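Local coordinates for protein aldehyde dehydrogenase (Anabaena variabilis, PDB 4H7N) that probably catalyses the NAD+-dependent oxidation of aldehydes to carboxylic acids, as enzymes of the aldehyde dehydrogenase family generally do, at residues L86-F91 / F138-S143; G257-T262 / G303-I308; S277-F282 / V372-D377; A395-S400 / N419-T424; Y20-P25 / F188-G193. One frame throughout, in Å; residues are numbered along the deposited sequence.

Interaction 1 of 5, residues L86-F91 / F138-S143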
# COMPACT_ATOMS: atom_id res chain seq x y z
N LEU A 86 26.95 16.90 3.33
CA LEU A 86 26.51 15.50 3.26
C LEU A 86 25.15 15.35 2.63
O LEU A 86 24.93 14.41 1.85
CB LEU A 86 26.51 14.85 4.65
CG LEU A 86 27.81 14.99 5.48
CD1 LEU A 86 27.71 14.05 6.68
CD2 LEU A 86 29.10 14.72 4.69
N GLU A 87 24.22 16.26 2.93
CA GLU A 87 22.90 16.18 2.28
C GLU A 87 23.05 16.28 0.80
O GLU A 87 22.42 15.52 0.05
CB GLU A 87 21.98 17.31 2.71
CG GLU A 87 21.01 17.00 3.77
CD GLU A 87 19.93 18.06 3.93
OE1 GLU A 87 20.13 18.89 4.83
OE2 GLU A 87 18.87 18.03 3.22
N ILE A 88 23.87 17.24 0.37
CA ILE A 88 24.06 17.43 -1.05
C ILE A 88 24.70 16.19 -1.72
O ILE A 88 24.28 15.78 -2.80
CB ILE A 88 24.84 18.71 -1.37
CG1 ILE A 88 24.00 19.91 -1.00
CG2 ILE A 88 25.13 18.75 -2.85
CD1 ILE A 88 24.72 21.26 -0.92
N ASP A 89 25.72 15.63 -1.10
CA ASP A 89 26.41 14.45 -1.62
C ASP A 89 25.45 13.26 -1.71
O ASP A 89 25.41 12.53 -2.70
CB ASP A 89 27.60 14.09 -0.72
CG ASP A 89 28.77 15.06 -0.89
OD1 ASP A 89 28.91 15.66 -1.98
OD2 ASP A 89 29.56 15.21 0.08
N SER A 90 24.67 13.09 -0.66
CA SER A 90 23.67 12.03 -0.56
C SER A 90 22.55 12.16 -1.61
O SER A 90 22.17 11.18 -2.29
CB SER A 90 23.15 11.99 0.86
OG SER A 90 21.88 11.32 0.92
N PHE A 91 22.03 13.36 -1.80
CA PHE A 91 21.12 13.66 -2.94
C PHE A 91 21.72 13.28 -4.31
O PHE A 91 21.10 12.60 -5.11
CB PHE A 91 20.75 15.16 -2.94
CG PHE A 91 20.00 15.63 -4.16
CD1 PHE A 91 18.86 15.02 -4.56
CD2 PHE A 91 20.44 16.70 -4.87
CE1 PHE A 91 18.16 15.47 -5.65
CE2 PHE A 91 19.75 17.17 -5.94
CZ PHE A 91 18.59 16.56 -6.33
N PHE A 138 15.86 17.85 7.05
CA PHE A 138 16.80 17.58 5.98
C PHE A 138 16.06 17.99 4.72
O PHE A 138 15.48 17.18 4.00
CB PHE A 138 17.21 16.11 5.90
CG PHE A 138 17.99 15.59 7.09
CD1 PHE A 138 19.35 15.82 7.20
CD2 PHE A 138 17.38 14.75 8.04
CE1 PHE A 138 20.07 15.31 8.26
CE2 PHE A 138 18.12 14.23 9.10
CZ PHE A 138 19.46 14.53 9.21
N PRO A 139 16.01 19.27 4.49
CA PRO A 139 15.07 19.76 3.49
C PRO A 139 15.35 19.21 2.10
O PRO A 139 14.40 18.87 1.39
CB PRO A 139 15.27 21.27 3.51
CG PRO A 139 16.28 21.56 4.50
CD PRO A 139 16.84 20.31 5.09
N LEU A 140 16.62 19.12 1.71
CA LEU A 140 16.95 18.65 0.38
C LEU A 140 16.71 17.17 0.27
O LEU A 140 15.91 16.73 -0.58
CB LEU A 140 18.40 19.00 0.01
CG LEU A 140 18.85 18.41 -1.31
CD1 LEU A 140 18.10 19.05 -2.47
CD2 LEU A 140 20.37 18.56 -1.50
N THR A 141 17.31 16.38 1.14
CA THR A 141 17.23 14.93 0.92
C THR A 141 15.81 14.43 1.08
O THR A 141 15.38 13.55 0.31
CB THR A 141 18.19 14.12 1.79
OG1 THR A 141 18.09 14.60 3.10
CG2 THR A 141 19.67 14.32 1.36
N LEU A 142 15.07 14.96 2.05
CA LEU A 142 13.71 14.47 2.24
C LEU A 142 12.69 15.02 1.21
O LEU A 142 11.63 14.43 1.06
CB LEU A 142 13.27 14.66 3.71
CG LEU A 142 14.14 13.84 4.69
CD1 LEU A 142 13.79 14.01 6.15
CD2 LEU A 142 14.10 12.33 4.40
N SER A 143 12.98 16.12 0.52
CA SER A 143 12.16 16.56 -0.58
C SER A 143 12.36 15.65 -1.80
O SER A 143 11.46 15.55 -2.65
CB SER A 143 12.41 18.02 -0.97
OG SER A 143 13.70 18.20 -1.54
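Glu-87 reaches from helix 82-106 to the beginning of helix 139-144, where one carboxylate oxygen meets two backbone N-H groups. The firmer bond runs from Thr-141 N to Glu-87 OE2 (3.1 Å), is nearly straight at 164°, and uses the anti lone pair. Leu-140 N lies 2.9 Å from Glu-87 OE2, but its bond is bent and weak. The other oxygen, OE1, stands at the edge of the Phe-138 ring and forms a salt bridge with Arg-80, so each end of the carboxylate has its own partner. A glutamine here would probably leave Arg-80 without its charge partner and weaken the hold on the two amides.

Beside this polar grip, Leu-140 supplies the apolar part. With CG anti to its backbone N (chi1 174°), it sets CD1 over one face of the Phe-91 ring, 4.2 Å from the centroid, a CH-pi contact. Its CD2 presses on Phe-91 CB (3.7 Å) and also touches Ile-88. Thr-141 fills the space alongside, its CG2 3.3 Å from the backbone O of Glu-87.

The two helices run roughly parallel here, 24° apart, and the chemistry is consistent with a buried carboxylate helping to join them, its charge probably stabilised by Arg-80 and by the amides early in helix 139-144.

Interaction 2 of 5, residues G257-T262 / G303-I308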
# COMPACT_ATOMS: atom_id res chain seq x y z
N GLY A 257 24.29 9.08 16.61
CA GLY A 257 22.93 8.81 16.31
C GLY A 257 21.97 9.72 17.04
O GLY A 257 20.95 10.08 16.47
N ALA A 258 22.31 10.13 18.27
CA ALA A 258 21.41 11.02 19.05
C ALA A 258 21.52 12.51 18.73
O ALA A 258 20.57 13.22 18.94
CB ALA A 258 21.60 10.82 20.52
N VAL A 259 22.68 12.99 18.26
CA VAL A 259 22.85 14.41 18.13
C VAL A 259 23.22 14.93 16.75
O VAL A 259 23.26 16.14 16.55
CB VAL A 259 23.79 14.99 19.21
CG1 VAL A 259 23.40 14.47 20.58
CG2 VAL A 259 25.24 14.70 18.88
N VAL A 260 23.46 14.05 15.77
CA VAL A 260 23.70 14.49 14.41
C VAL A 260 22.45 15.27 13.99
O VAL A 260 21.34 14.95 14.36
CB VAL A 260 24.05 13.33 13.45
CG1 VAL A 260 22.87 12.39 13.28
CG2 VAL A 260 24.50 13.88 12.11
N ASN A 261 22.69 16.37 13.29
CA ASN A 261 21.67 17.33 12.91
C ASN A 261 20.97 17.90 14.14
O ASN A 261 19.79 18.23 14.11
CB ASN A 261 20.63 16.70 11.95
CG ASN A 261 19.97 17.75 11.03
OD1 ASN A 261 20.64 18.65 10.55
ND2 ASN A 261 18.68 17.65 10.84
N THR A 262 21.69 17.98 15.25
CA THR A 262 21.13 18.47 16.54
C THR A 262 19.92 17.60 16.98
O THR A 262 19.01 18.06 17.69
CB THR A 262 20.75 19.95 16.47
OG1 THR A 262 21.82 20.69 15.87
CG2 THR A 262 20.54 20.54 17.86
N GLY A 303 31.74 24.72 14.65
CA GLY A 303 31.30 23.51 15.34
C GLY A 303 30.34 22.65 14.55
O GLY A 303 29.83 23.05 13.50
N ALA A 304 30.12 21.46 15.06
CA ALA A 304 29.32 20.46 14.38
C ALA A 304 27.81 20.64 14.64
O ALA A 304 26.98 20.18 13.86
CB ALA A 304 29.76 19.07 14.83
N ILE A 305 27.44 21.29 15.74
CA ILE A 305 26.02 21.29 16.17
C ILE A 305 25.36 22.59 15.76
O ILE A 305 25.68 23.68 16.32
CB ILE A 305 25.89 21.08 17.69
CG1 ILE A 305 26.70 19.85 18.10
CG2 ILE A 305 24.43 21.00 18.11
CD1 ILE A 305 26.30 18.59 17.35
N GLY A 306 24.47 22.48 14.78
CA GLY A 306 23.68 23.64 14.34
C GLY A 306 22.55 24.02 15.28
O GLY A 306 22.29 23.34 16.26
N PRO A 307 21.83 25.08 14.95
CA PRO A 307 20.72 25.53 15.74
C PRO A 307 19.51 24.64 15.59
O PRO A 307 19.38 23.90 14.61
CB PRO A 307 20.42 26.91 15.16
CG PRO A 307 20.82 26.82 13.74
CD PRO A 307 22.00 25.90 13.73
N ILE A 308 18.58 24.81 16.52
CA ILE A 308 17.26 24.24 16.36
C ILE A 308 16.56 25.06 15.31
O ILE A 308 16.37 26.25 15.50
CB ILE A 308 16.50 24.30 17.66
CG1 ILE A 308 17.29 23.52 18.72
CG2 ILE A 308 15.09 23.77 17.50
CD1 ILE A 308 16.95 23.97 20.11
O HOH W 1 25.35 17.61 13.55
O HOH W 2 22.51 20.62 13.20
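Thr-262 is the side chain through which the end of helix 247-259 meets the loop 303-308. Its CB stands 3.7 Å from Gly-306 O, and both branches lie close to that carbonyl. The hydroxyl, OG1, donates to Gly-306 O over 2.7 Å. It arrives from above the carbonyl plane, 46° out of it, not on a lone pair. Having OG1 beside the backbone N and anti to the carbonyl carbon (chi1 -46°) turns it to this partner. A water donates to the same OG1 at 2.8 Å and accepts a weak bond from Gly-306 N, so the hydroxyl is gripped from two directions. The methyl branch, CG2, meets Ile-305 CG2 at 3.9 Å, while that same isoleucine methyl also lies 3.5 Å from Thr-262 OG1.

Just past the helix, residues 259-262 form a beta turn close to type II, closed by a weak bond from Thr-262 N to Val-259 O. Asn-261 and Thr-262 both adopt left-handed helical angles, and the turn brings the threonine to the loop joining helices 279-292 and 311-326. The Asn-261 amide is held by other parts of the chain, bonding Arg-80 through OD1 and the backbone O of Asn-137 through ND2.

Toward the start of the 303-308 segment the contact becomes looser. Ile-305 CD1 comes to 4.3 Å from Val-259 CG2, and a second water accepts from Asn-261 N while donating to Ala-304 O, at 3.1 Å from the latter. Phe-472 of the second subunit packs against both Val-259 and Ala-304.

Interaction 3 of 5, residues S277-F282 / V372-D377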
# COMPACT_ATOMS: atom_id res chain seq x y z
N SER A 277 25.10 -3.25 35.12
CA SER A 277 26.51 -3.37 35.48
C SER A 277 27.45 -2.49 34.65
O SER A 277 28.60 -2.30 35.04
CB SER A 277 26.99 -4.83 35.36
OG SER A 277 26.87 -5.28 34.01
N LYS A 278 27.00 -1.99 33.50
CA LYS A 278 27.85 -1.12 32.65
C LYS A 278 27.33 0.31 32.57
O LYS A 278 27.90 1.17 31.89
CB LYS A 278 27.90 -1.66 31.22
CG LYS A 278 28.39 -3.09 31.15
CD LYS A 278 29.84 -3.18 31.63
CE LYS A 278 30.38 -4.58 31.40
NZ LYS A 278 31.66 -4.77 32.11
N PHE A 279 26.25 0.55 33.28
CA PHE A 279 25.49 1.78 33.18
C PHE A 279 26.34 3.03 33.51
O PHE A 279 26.44 3.98 32.70
CB PHE A 279 24.26 1.66 34.08
CG PHE A 279 23.54 2.96 34.26
CD1 PHE A 279 22.83 3.51 33.23
CD2 PHE A 279 23.57 3.62 35.48
CE1 PHE A 279 22.16 4.70 33.39
CE2 PHE A 279 22.92 4.81 35.65
CZ PHE A 279 22.21 5.36 34.59
N GLU A 280 26.97 3.00 34.67
CA GLU A 280 27.75 4.11 35.18
C GLU A 280 28.92 4.43 34.23
O GLU A 280 29.13 5.57 33.81
CB GLU A 280 28.26 3.80 36.60
CG GLU A 280 29.26 4.85 37.10
CD GLU A 280 29.80 4.63 38.52
OE1 GLU A 280 29.62 3.52 39.07
OE2 GLU A 280 30.44 5.56 39.06
N GLU A 281 29.66 3.39 33.88
CA GLU A 281 30.82 3.49 32.98
C GLU A 281 30.44 4.07 31.60
O GLU A 281 31.13 4.92 31.00
CB GLU A 281 31.34 2.08 32.87
CG GLU A 281 32.51 1.78 31.97
CD GLU A 281 32.88 0.30 32.09
OE1 GLU A 281 32.33 -0.43 32.98
OE2 GLU A 281 33.73 -0.11 31.29
N PHE A 282 29.31 3.59 31.10
CA PHE A 282 28.78 4.06 29.84
C PHE A 282 28.39 5.53 29.88
O PHE A 282 28.77 6.29 28.99
CB PHE A 282 27.54 3.23 29.48
CG PHE A 282 26.85 3.68 28.23
CD1 PHE A 282 25.87 4.62 28.28
CD2 PHE A 282 27.16 3.10 27.00
CE1 PHE A 282 25.22 5.03 27.13
CE2 PHE A 282 26.52 3.52 25.84
CZ PHE A 282 25.55 4.48 25.91
N VAL A 372 19.33 8.22 29.60
CA VAL A 372 19.92 6.91 29.77
C VAL A 372 19.35 6.18 30.97
O VAL A 372 19.46 6.67 32.06
CB VAL A 372 21.45 7.03 29.94
CG1 VAL A 372 22.09 5.66 29.92
CG2 VAL A 372 22.00 7.86 28.79
N MSE A 373 18.79 4.99 30.77
CA MSE A 373 18.17 4.20 31.85
C MSE A 373 18.87 2.87 32.00
O MSE A 373 19.12 2.23 31.01
CB MSE A 373 16.76 3.81 31.40
CG MSE A 373 15.70 4.61 32.11
SE MSE A 373 13.91 3.93 31.64
CE MSE A 373 13.42 2.85 33.19
N PRO A 374 19.14 2.41 33.23
CA PRO A 374 19.65 1.05 33.39
C PRO A 374 18.57 -0.03 33.20
O PRO A 374 17.40 0.26 33.35
CB PRO A 374 20.15 1.04 34.85
CG PRO A 374 19.31 2.04 35.54
CD PRO A 374 18.85 3.05 34.53
N PHE A 375 18.95 -1.26 32.84
CA PHE A 375 18.04 -2.42 32.98
C PHE A 375 18.66 -3.61 33.74
O PHE A 375 19.85 -3.89 33.61
CB PHE A 375 17.46 -2.89 31.63
CG PHE A 375 18.48 -3.28 30.63
CD1 PHE A 375 18.98 -4.56 30.61
CD2 PHE A 375 18.94 -2.36 29.69
CE1 PHE A 375 19.93 -4.94 29.66
CE2 PHE A 375 19.91 -2.73 28.75
CZ PHE A 375 20.40 -4.02 28.72
N PRO A 376 17.84 -4.31 34.55
CA PRO A 376 18.34 -5.48 35.25
C PRO A 376 18.46 -6.74 34.39
O PRO A 376 19.23 -7.62 34.74
CB PRO A 376 17.30 -5.70 36.35
CG PRO A 376 16.04 -5.18 35.75
CD PRO A 376 16.46 -3.99 34.93
N ASP A 377 17.70 -6.84 33.31
CA ASP A 377 17.75 -8.03 32.44
C ASP A 377 17.21 -7.69 31.07
O ASP A 377 16.56 -6.66 30.89
CB ASP A 377 16.94 -9.19 33.04
CG ASP A 377 15.53 -8.76 33.43
OD1 ASP A 377 14.73 -8.42 32.54
OD2 ASP A 377 15.25 -8.74 34.64
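The Phe-279 ring, at the start of helix 279-292, lies against strand 369-375 with Pro-374 over one of its faces. Pro-374 CB makes the CH-pi contact, 4.2 Å from the ring centroid and displaced toward the rim, and CD of the same proline sits beyond it near CE1. That corner of the ring is the busiest. Val-372 O approaches CE1 at the ring edge, near its plane (3.6 Å), whereas Val-372 CG1 reaches the same atom from the valine side chain. The ring therefore meets a pyrrolidine over one face and a backbone carbonyl and a methyl along its CE1 edge. Swinging CG anti to the backbone N (chi1 169°) is what directs the phenyl group toward the strand.

One helical turn further on, Phe-282 touches Val-372 CG1 with its CE1 at 4.2 Å, a lighter contact that lets the one methyl lie against two aromatic side chains. No hydrogen bond links the two segments; the joint consists of apolar packing, with Pro-374 on its exposed side.

Strand 369-375 lies between strands 349-352 and 269-275 of the mixed sheet, to which Val-372 and Met-373 respectively bond through their backbones. Helix 279-292 covers this part of the sheet beside helix 247-259, with Phe-282 filling the seam against Leu-247, Thr-251 and Ile-254 and against Ile-272 and Val-274 of strand 269-275.

Interaction 4 of 5, residues A395-S400 / N419-T424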
# COMPACT_ATOMS: atom_id res chain seq x y z
N ALA A 395 18.51 0.26 17.78
CA ALA A 395 19.88 -0.25 17.76
C ALA A 395 20.12 -1.20 18.94
O ALA A 395 19.60 -0.94 20.04
CB ALA A 395 20.85 0.89 17.80
N VAL A 396 20.92 -2.24 18.72
CA VAL A 396 21.32 -3.14 19.79
C VAL A 396 22.81 -3.38 19.68
O VAL A 396 23.29 -3.70 18.60
CB VAL A 396 20.62 -4.51 19.66
CG1 VAL A 396 21.00 -5.40 20.83
CG2 VAL A 396 19.09 -4.34 19.62
N PHE A 397 23.50 -3.29 20.82
CA PHE A 397 24.92 -3.48 20.93
C PHE A 397 25.20 -4.63 21.86
O PHE A 397 24.66 -4.73 22.98
CB PHE A 397 25.63 -2.26 21.50
CG PHE A 397 25.55 -1.05 20.63
CD1 PHE A 397 24.42 -0.25 20.65
CD2 PHE A 397 26.61 -0.69 19.80
CE1 PHE A 397 24.32 0.85 19.85
CE2 PHE A 397 26.54 0.44 19.01
CZ PHE A 397 25.39 1.21 19.05
N ALA A 398 26.06 -5.52 21.39
CA ALA A 398 26.55 -6.58 22.22
C ALA A 398 27.95 -7.02 21.78
O ALA A 398 28.54 -6.50 20.82
CB ALA A 398 25.57 -7.75 22.20
N GLY A 399 28.43 -8.04 22.50
CA GLY A 399 29.74 -8.62 22.30
C GLY A 399 29.81 -9.43 21.05
O GLY A 399 30.88 -9.76 20.62
N SER A 400 28.68 -9.76 20.44
CA SER A 400 28.69 -10.53 19.21
C SER A 400 27.44 -10.20 18.44
O SER A 400 26.46 -9.80 19.04
CB SER A 400 28.73 -12.04 19.52
OG SER A 400 27.44 -12.47 19.99
N ASN A 419 25.26 -3.47 16.61
CA ASN A 419 26.62 -2.99 16.98
C ASN A 419 26.97 -1.67 16.35
O ASN A 419 28.12 -1.32 16.25
CB ASN A 419 27.64 -4.09 16.74
CG ASN A 419 27.43 -5.22 17.71
OD1 ASN A 419 26.91 -4.98 18.79
ND2 ASN A 419 27.78 -6.43 17.34
N ASP A 420 25.93 -0.94 16.00
CA ASP A 420 25.99 0.41 15.48
C ASP A 420 24.64 1.08 15.72
O ASP A 420 23.70 0.43 16.22
CB ASP A 420 26.31 0.36 14.00
CG ASP A 420 27.09 1.56 13.54
OD1 ASP A 420 26.91 2.67 14.12
OD2 ASP A 420 27.85 1.37 12.55
N ALA A 421 24.53 2.38 15.41
CA ALA A 421 23.26 3.09 15.60
C ALA A 421 22.95 3.98 14.43
O ALA A 421 23.86 4.54 13.81
CB ALA A 421 23.28 3.93 16.88
N ALA A 422 21.65 4.09 14.14
CA ALA A 422 21.11 4.94 13.10
C ALA A 422 21.65 4.69 11.71
O ALA A 422 21.82 5.64 10.94
CB ALA A 422 21.34 6.42 13.48
N LEU A 423 21.92 3.44 11.38
CA LEU A 423 22.57 3.16 10.09
C LEU A 423 21.70 3.53 8.94
O LEU A 423 22.25 3.93 7.89
CB LEU A 423 23.04 1.71 9.98
CG LEU A 423 24.29 1.46 10.80
CD1 LEU A 423 24.56 -0.01 10.94
CD2 LEU A 423 25.49 2.18 10.17
N THR A 424 20.37 3.54 9.12
CA THR A 424 19.51 3.92 8.00
C THR A 424 19.65 5.37 7.62
O THR A 424 19.27 5.76 6.55
CB THR A 424 18.03 3.60 8.18
OG1 THR A 424 17.49 4.38 9.25
CG2 THR A 424 17.89 2.11 8.47
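Asn-419 and Phe-397 stand side by side, the amide turned to Ala-398 and the ring meeting the peptides of 419-421 obliquely. The amide oxygen of Asn-419, OD1, accepts from Ala-398 N at 2.8 Å, in the carbonyl plane and nearly straight (169°). With an alanine in place of this asparagine, Ala-398 N would probably lose its acceptor and the end of the strand would be less firmly tied to the turn. Asn-419 CG lies beside its own backbone N (chi1 -68°), which swings the amide back to Ala-398. Asn-419 N donates to Val-396 O, also at 2.8 Å, so main chain and side chain together clasp two successive peptides. Ala-398 O crowds OD1 at 3.0 Å; both are acceptors, a slightly unfavourable meeting that the bond to Ala-398 N has to outweigh.

The Phe-397 ring brings CE2 to 3.4 Å from Asp-420 N and CZ to 4.1 Å from Ala-421 CB. Strand 393-397, helix 401-408 and the adjacent parallel strand 415-418 form a beta-alpha-beta crossover at the edge of the seven-stranded mixed sheet. At Asn-419, just past its second strand, the backbone takes left-handed helical angles and the chain turns back, so that residues 419-421 run almost opposite to 395-400.

Asp-420 O is buried with no polar partner, facing Ala-395 CB at 3.3 Å. Asp-420 OD1 takes the bond of Ala-421 N, while Trp-471 of the second subunit packs on this aspartate.

Interaction 5 of 5, residues Y20-P25 / F188-G193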
# COMPACT_ATOMS: atom_id res chain seq x y z
N TYR A 20 13.33 36.02 4.02
CA TYR A 20 12.90 35.31 2.85
C TYR A 20 11.38 35.33 2.88
O TYR A 20 10.80 35.42 3.95
CB TYR A 20 13.37 33.88 2.90
CG TYR A 20 13.37 33.17 1.57
CD1 TYR A 20 14.33 33.47 0.63
CD2 TYR A 20 12.47 32.16 1.28
CE1 TYR A 20 14.38 32.81 -0.58
CE2 TYR A 20 12.49 31.49 0.07
CZ TYR A 20 13.46 31.81 -0.86
OH TYR A 20 13.56 31.20 -2.07
N VAL A 21 10.78 35.28 1.70
CA VAL A 21 9.31 35.35 1.55
C VAL A 21 8.93 34.28 0.57
O VAL A 21 9.57 34.13 -0.45
CB VAL A 21 8.84 36.68 0.96
CG1 VAL A 21 7.33 36.66 0.75
CG2 VAL A 21 9.20 37.83 1.91
N ILE A 22 7.86 33.55 0.84
CA ILE A 22 7.35 32.64 -0.17
C ILE A 22 5.89 32.99 -0.39
O ILE A 22 5.28 33.63 0.46
CB ILE A 22 7.49 31.18 0.31
CG1 ILE A 22 6.76 30.93 1.62
CG2 ILE A 22 8.97 30.80 0.44
CD1 ILE A 22 6.92 29.50 2.07
N ILE A 23 5.34 32.56 -1.52
CA ILE A 23 4.02 32.89 -1.98
C ILE A 23 3.18 31.66 -2.29
O ILE A 23 3.26 31.15 -3.35
CB ILE A 23 4.06 33.70 -3.30
CG1 ILE A 23 5.13 34.78 -3.24
CG2 ILE A 23 2.72 34.35 -3.62
CD1 ILE A 23 4.83 35.81 -2.23
N PRO A 24 2.32 31.23 -1.37
CA PRO A 24 1.63 29.99 -1.65
C PRO A 24 0.56 30.15 -2.71
O PRO A 24 -0.12 31.16 -2.76
CB PRO A 24 1.06 29.56 -0.30
CG PRO A 24 1.21 30.71 0.62
CD PRO A 24 2.07 31.76 -0.03
N PRO A 25 0.41 29.15 -3.58
CA PRO A 25 -0.65 29.34 -4.59
C PRO A 25 -2.01 29.06 -4.01
O PRO A 25 -2.17 28.04 -3.32
CB PRO A 25 -0.30 28.27 -5.64
CG PRO A 25 0.43 27.22 -4.88
CD PRO A 25 1.09 27.86 -3.71
N PHE A 188 7.80 22.57 -8.31
CA PHE A 188 7.98 22.93 -6.90
C PHE A 188 6.92 23.99 -6.51
O PHE A 188 6.74 24.95 -7.26
CB PHE A 188 9.32 23.58 -6.68
CG PHE A 188 10.45 22.61 -6.79
CD1 PHE A 188 10.76 21.81 -5.73
CD2 PHE A 188 11.16 22.50 -7.95
CE1 PHE A 188 11.80 20.91 -5.81
CE2 PHE A 188 12.22 21.60 -8.05
CZ PHE A 188 12.52 20.81 -6.98
N VAL A 189 6.23 23.78 -5.41
CA VAL A 189 5.27 24.74 -4.90
C VAL A 189 5.62 25.06 -3.46
O VAL A 189 6.15 24.25 -2.74
CB VAL A 189 3.81 24.28 -5.02
CG1 VAL A 189 3.44 24.03 -6.49
CG2 VAL A 189 3.56 23.03 -4.26
N GLU A 190 5.32 26.27 -3.06
CA GLU A 190 5.68 26.77 -1.72
C GLU A 190 4.43 26.88 -0.88
O GLU A 190 3.34 27.20 -1.40
CB GLU A 190 6.27 28.17 -1.85
CG GLU A 190 7.67 28.18 -2.41
CD GLU A 190 8.10 29.58 -2.91
OE1 GLU A 190 7.23 30.53 -2.99
OE2 GLU A 190 9.33 29.71 -3.21
N GLY A 191 4.56 26.68 0.42
CA GLY A 191 3.44 26.94 1.29
C GLY A 191 3.54 26.18 2.55
O GLY A 191 4.45 25.38 2.72
N GLY A 192 2.59 26.45 3.45
CA GLY A 192 2.51 25.71 4.70
C GLY A 192 1.56 24.56 4.62
O GLY A 192 1.25 24.07 3.55
N GLY A 193 1.05 24.15 5.77
CA GLY A 193 0.20 23.00 5.89
C GLY A 193 -1.05 23.07 5.04
O GLY A 193 -1.47 22.06 4.49
O HOH W 3 12.31 28.95 -2.50
O HOH W 4 4.47 28.48 -4.88
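Glu-190 presses along Ile-22 with its carboxylate end while its backbone carbonyl rests on the junction of Pro-24 and Pro-25, and this is where the contact is tightest. Its OE1 accepts from Ile-23 N at 3.1 Å, a straight bond (169°) met on the anti side and 29° out of the carboxylate plane. The same oxygen lies 3.4 Å from Ile-22 CB, and Ile-22 CG2 rests against Glu-190 CD. Extended beyond CG, the glutamate runs past the isoleucine to reach the backbone N of Ile-23, just past strand 18-22. At the other end, Glu-190 O touches Pro-24 CA and Pro-25 CD, each at 3.3 Å; it is buried without a hydrogen-bond partner and faces carbons, Pro-24 CA in a CA-H...O contact. Gly-191 follows with backbone angles that strongly favour glycine, and its CA sits 3.9 Å from Pro-24 CB, where a CB would sit tightly against the proline.

The looser side is mediated by water. One water accepts from Tyr-20 OH at 2.6 Å, in the plane of the tyrosine ring, and donates a longer bond to Glu-190 OE2, joining two groups that do not meet directly. Another accepts from Glu-190 N and gives Ile-23 O a weak bond. Beside it, Pro-25 and Val-189 only graze each other.

Helix 27-46 backs this corner through Leu-30 and Gln-33, strand 8-11 pairs with strand 18-22, and Lys-160 of strand 156-161 hydrogen-bonds Gly-191 O beside the glycine-rich turn into helix 193-200.

Overall arrangement
The contacts spread from one side of the chain's centre to the other. Interactions 3 and 4 both reach the seven-stranded mixed sheet, their centres 16 Å apart, and interaction 2 touches interaction 4, where Gly-257 of helix 247-259 meets Ala-422. Interaction 5 lies on the opposite side of the chain's centre from interactions 3 and 4, its centre about 47 Å from that of interaction 3. Interaction 1 occupies the middle: it touches interaction 2 where Phe-138 meets Asn-261, and along the chain it falls between the two halves of interaction 5. Interactions 2 and 3 cross, since their segments alternate. Interactions 2 and 4 also meet the second subunit, so this side of the fold takes part in the dimer.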